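PDB 3PM6: putative fructose-bisphosphate aldolase from Coccidioides immitis, which is a putative class II fructose-bisphosphate aldolase, a TIM-barrel protein that carries a zinc ion. Local coordinates for residues A[58-63]-A[95-100]; A[91-96]-A[159-164]. All coordinates share one frame; numbering follows the deposited sequence.

Contact 1 (A[58-63]-A[95-100])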
# COMPACT_ATOMS: atom_id res chain seq x y z
N LEU A 58 -3.06 4.55 10.75
CA LEU A 58 -1.95 5.14 10.01
C LEU A 58 -1.44 6.35 10.79
O LEU A 58 -2.21 6.95 11.54
CB LEU A 58 -2.41 5.55 8.60
CG LEU A 58 -2.74 4.41 7.62
CD1 LEU A 58 -3.39 5.04 6.41
CD2 LEU A 58 -1.45 3.63 7.18
N PHE A 59 -0.15 6.69 10.64
CA PHE A 59 0.40 7.91 11.25
C PHE A 59 0.34 9.04 10.23
O PHE A 59 0.11 8.78 9.03
CB PHE A 59 1.85 7.70 11.73
CG PHE A 59 1.97 6.70 12.83
CD1 PHE A 59 1.25 6.85 14.03
CD2 PHE A 59 2.77 5.60 12.69
CE1 PHE A 59 1.35 5.90 15.04
CE2 PHE A 59 2.88 4.65 13.73
CZ PHE A 59 2.17 4.82 14.90
N PRO A 60 0.53 10.31 10.68
CA PRO A 60 0.59 11.39 9.67
C PRO A 60 1.65 11.14 8.61
O PRO A 60 1.53 11.61 7.47
CB PRO A 60 0.95 12.64 10.53
CG PRO A 60 0.27 12.39 11.85
CD PRO A 60 0.15 10.84 12.00
N TRP A 61 2.71 10.44 9.00
CA TRP A 61 3.75 10.03 8.06
C TRP A 61 3.22 9.34 6.80
O TRP A 61 3.85 9.45 5.75
CB TRP A 61 4.76 9.08 8.74
CG TRP A 61 5.72 8.49 7.74
CD1 TRP A 61 6.87 9.06 7.28
CD2 TRP A 61 5.58 7.24 7.05
NE1 TRP A 61 7.47 8.23 6.35
CE2 TRP A 61 6.70 7.11 6.19
CE3 TRP A 61 4.62 6.20 7.09
CZ2 TRP A 61 6.90 5.98 5.37
CZ3 TRP A 61 4.81 5.09 6.27
CH2 TRP A 61 5.95 4.99 5.42
N ALA A 62 2.12 8.60 6.91
CA ALA A 62 1.59 7.90 5.76
C ALA A 62 1.10 8.89 4.69
O ALA A 62 1.22 8.64 3.49
CB ALA A 62 0.47 6.94 6.18
N ILE A 63 0.57 10.02 5.14
CA ILE A 63 0.15 11.07 4.21
C ILE A 63 1.42 11.84 3.74
O ILE A 63 1.60 12.04 2.52
CB ILE A 63 -0.86 12.00 4.87
CG1 ILE A 63 -2.14 11.23 5.23
CG2 ILE A 63 -1.16 13.19 3.97
CD1 ILE A 63 -2.91 11.83 6.45
N PRO A 95 -2.62 20.55 13.94
CA PRO A 95 -3.93 20.96 13.42
C PRO A 95 -4.03 20.96 11.87
O PRO A 95 -5.04 20.50 11.30
CB PRO A 95 -4.08 22.38 13.98
CG PRO A 95 -3.38 22.28 15.29
CD PRO A 95 -2.17 21.43 15.03
N GLU A 96 -2.97 21.42 11.20
CA GLU A 96 -2.93 21.46 9.73
C GLU A 96 -3.04 20.07 9.10
O GLU A 96 -3.75 19.87 8.12
CB GLU A 96 -1.65 22.16 9.24
N ILE A 97 -2.36 19.10 9.68
CA ILE A 97 -2.42 17.73 9.16
C ILE A 97 -3.79 17.08 9.39
O ILE A 97 -4.23 16.23 8.62
CB ILE A 97 -1.31 16.87 9.76
CG1 ILE A 97 -0.01 17.11 8.99
CG2 ILE A 97 -1.64 15.40 9.60
CD1 ILE A 97 0.70 18.41 9.29
N ILE A 98 -4.43 17.45 10.48
CA ILE A 98 -5.73 16.88 10.82
C ILE A 98 -6.75 17.33 9.76
O ILE A 98 -7.49 16.52 9.19
CB ILE A 98 -6.10 17.27 12.28
CG1 ILE A 98 -5.21 16.45 13.24
CG2 ILE A 98 -7.59 17.05 12.59
CD1 ILE A 98 -5.26 16.88 14.71
N LYS A 99 -6.76 18.62 9.47
CA LYS A 99 -7.69 19.16 8.47
C LYS A 99 -7.37 18.56 7.12
O LYS A 99 -8.27 18.22 6.38
CB LYS A 99 -7.56 20.67 8.38
CG LYS A 99 -7.88 21.36 9.63
CD LYS A 99 -7.11 22.67 9.63
CE LYS A 99 -7.53 23.49 10.79
NZ LYS A 99 -8.98 23.73 10.67
N ARG A 100 -6.08 18.40 6.81
CA ARG A 100 -5.70 17.82 5.53
C ARG A 100 -6.21 16.37 5.44
O ARG A 100 -6.78 15.96 4.41
CB ARG A 100 -4.18 17.88 5.35
CG ARG A 100 -3.70 17.31 4.00
CD ARG A 100 -2.17 17.08 3.98
NE ARG A 100 -1.76 16.45 2.72
CZ ARG A 100 -0.50 16.32 2.30
NH1 ARG A 100 -0.25 15.74 1.14
NH2 ARG A 100 0.51 16.78 3.03
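One face of the Arg100 guanidinium is met by the CG2 methyl of Ile63, which stands 3.5 Å above the plane and over its centre. Ile63 CG2 comes to 3.5 Å from Arg100 NE and is almost as near to CZ of that residue, while Arg100 NH1 makes a salt bridge with Asp67. Contact over the face is van der Waals in kind and does not compete with the N-H bonds of the group. Arg100 gets there with CG anti to the backbone N (chi1 -179°) and a chain drawn out straight to NE, so that it slides past Ile63 in the opposite direction. Both residues belong to helices that follow strands of the eight-stranded parallel TIM barrel: the short helix 60-66 comes after strand 54-58, and helix 95-103 after strand 85-92. The two helices share no direct hydrogen bond across this contact, and about 190 Å² is buried between the segments. Closer to the starts of the helices the touch is purely apolar, with CB of the Pro60 ring 3.9 Å from CG2 of Ile97. Pro60 and Ile97 are also the pair whose backbones come nearest, CA to CA 7.0 Å. Beyond the pair, Pro60 leans on Leu89 of the strand between the helices, Ile63 is backed by Val71 of helix 69-80, and Ile98 turns away from helix 60-66 onto Leu136 and Cys140.

Contact 2 (A[91-96]-A[159-164]). With ZN (zinc ion), chain S.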
# COMPACT_ATOMS: atom_id res chain seq x y z
N HIS A 91 -2.29 9.60 16.52
CA HIS A 91 -1.28 10.63 16.86
C HIS A 91 -1.12 11.75 15.85
O HIS A 91 -0.02 12.10 15.45
CB HIS A 91 0.05 9.96 17.21
CG HIS A 91 -0.08 9.13 18.44
ND1 HIS A 91 -0.49 9.67 19.63
CD2 HIS A 91 -0.02 7.79 18.64
CE1 HIS A 91 -0.62 8.71 20.53
NE2 HIS A 91 -0.34 7.57 19.95
N ALA A 92 -2.22 12.30 15.41
CA ALA A 92 -2.15 13.47 14.60
C ALA A 92 -1.92 14.63 15.57
O ALA A 92 -2.83 14.98 16.33
CB ALA A 92 -3.45 13.62 13.82
N GLN A 93 -0.73 15.21 15.55
CA GLN A 93 -0.35 16.18 16.58
C GLN A 93 -0.19 17.59 16.05
O GLN A 93 0.39 18.45 16.73
CB GLN A 93 0.92 15.72 17.33
CG GLN A 93 0.77 14.33 17.99
CD GLN A 93 2.04 13.90 18.75
OE1 GLN A 93 3.13 14.41 18.49
NE2 GLN A 93 1.88 12.97 19.69
N ASP A 94 -0.74 17.82 14.86
CA ASP A 94 -0.63 19.09 14.14
C ASP A 94 -2.00 19.42 13.53
O ASP A 94 -2.49 18.66 12.71
CB ASP A 94 0.40 18.93 13.02
CG ASP A 94 0.72 20.26 12.26
OD1 ASP A 94 -0.17 21.15 12.09
OD2 ASP A 94 1.89 20.39 11.82
N PRO A 95 -2.62 20.55 13.94
CA PRO A 95 -3.93 20.96 13.42
C PRO A 95 -4.03 20.96 11.87
O PRO A 95 -5.04 20.50 11.30
CB PRO A 95 -4.08 22.38 13.98
CG PRO A 95 -3.38 22.28 15.29
CD PRO A 95 -2.17 21.43 15.03
N GLU A 96 -2.97 21.42 11.20
CA GLU A 96 -2.93 21.46 9.73
C GLU A 96 -3.04 20.07 9.10
O GLU A 96 -3.75 19.87 8.12
CB GLU A 96 -1.65 22.16 9.24
N ASP A 159 8.47 5.36 16.09
CA ASP A 159 8.59 5.69 14.69
C ASP A 159 7.24 6.20 14.19
O ASP A 159 6.30 5.44 14.13
CB ASP A 159 9.02 4.44 13.89
CG ASP A 159 9.37 4.75 12.45
OD1 ASP A 159 9.67 5.94 12.13
OD2 ASP A 159 9.33 3.81 11.63
N GLY A 160 7.17 7.48 13.86
CA GLY A 160 5.94 8.12 13.40
C GLY A 160 5.22 8.89 14.50
O GLY A 160 4.20 9.55 14.23
N VAL A 161 5.73 8.80 15.74
CA VAL A 161 5.10 9.51 16.88
C VAL A 161 6.17 10.34 17.59
O VAL A 161 7.16 9.79 18.06
CB VAL A 161 4.40 8.49 17.86
CG1 VAL A 161 3.74 9.20 19.10
CG2 VAL A 161 3.36 7.64 17.11
N GLN A 162 6.02 11.67 17.61
CA GLN A 162 7.08 12.54 18.20
C GLN A 162 7.40 12.26 19.68
O GLN A 162 6.48 11.98 20.46
CB GLN A 162 6.77 14.02 17.99
CG GLN A 162 7.97 14.99 18.21
CD GLN A 162 7.53 16.44 18.53
OE1 GLN A 162 6.82 17.08 17.75
NE2 GLN A 162 7.97 16.96 19.68
N ASP A 163 8.70 12.28 20.02
CA ASP A 163 9.28 12.42 21.39
C ASP A 163 8.50 13.40 22.29
O ASP A 163 7.92 14.36 21.79
CB ASP A 163 10.82 12.86 21.37
CG ASP A 163 11.09 14.23 20.59
OD1 ASP A 163 11.11 14.15 19.31
OD2 ASP A 163 11.32 15.37 21.19
N THR A 164 8.56 13.17 23.62
CA THR A 164 8.10 14.15 24.62
C THR A 164 9.28 14.68 25.44
O THR A 164 9.14 15.04 26.63
CB THR A 164 7.10 13.54 25.58
OG1 THR A 164 7.72 12.43 26.23
CG2 THR A 164 5.79 13.11 24.84
ZN ZN S . -0.25 5.79 21.08
O HOH W 1 2.78 11.46 15.34
O HOH W 2 3.90 12.00 21.46
O HOH W 3 4.14 17.03 17.84
O HOH W 4 4.11 13.37 16.10
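Val161 meets the CB, CG and CD2 part of the His91 side chain. His91 CB lies 4.0 Å from Val161 CG2; CG is approached by both methyls, and CD2 comes closest, 3.7 Å from Val161 CG2. Val161 CG1 sits over the ring face, 20° off its normal and displaced toward the rim, a CH-pi contact. At the tip NE2 binds zinc at 2.1 Å, in a site completed by His196 and His227, while ND1 hydrogen-bonds Asp120. With chi1 at -65°, CG is anti to the carbonyl carbon, and this brings one face of the ring under Val161 CG1 while NE2 points to the metal.

The second half of the contact is polar but indirect. The amide planes of Gln93 and Gln162 are 78° apart, and Gln93 OE1 approaches Gln162 CB at 3.7 Å without a direct hydrogen bond between the residues. Water bridges do the joining: OE1 accepts from two waters, one reaching Gln162 OE1 and the other Gln162 N, while NE2 gives to a third on Gln162 O and also to Asp120. A fourth water spans the carbonyls of His91 and Gly160, 2.6 Å from Gly160 O.

Because Asp120 accepts from both His91 ND1 and Gln93 NE2, it is a second-shell residue that probably fixes the rotation of the zinc-binding ring, and the water-linked loop 159-164 supplies the CG1 methyl on that ring's face, with CG2 near CD2.

Contacts 1 and 2 lie side by side, their centres about 9 Å apart, and share Pro95 and Glu96 at the start of helix 95-103. The strand end carrying the zinc ligand His91 leads through Gln93 and Asp94 into the helix that packs on 60-66. They also touch across space: Phe59 CE1 lies 3.4 Å from Val161 CG2, the methyl that borders the His91 ring, and Pro60 CG is 3.6 Å from His91 O. On the helix side, Ile98 CG1 meets Ala92 CB at 3.4 Å. Contact 2 holds one of the three zinc ligands, His91, whereas contact 1 lies farther from the zinc, the Pro60 side chain being about 10 Å from it.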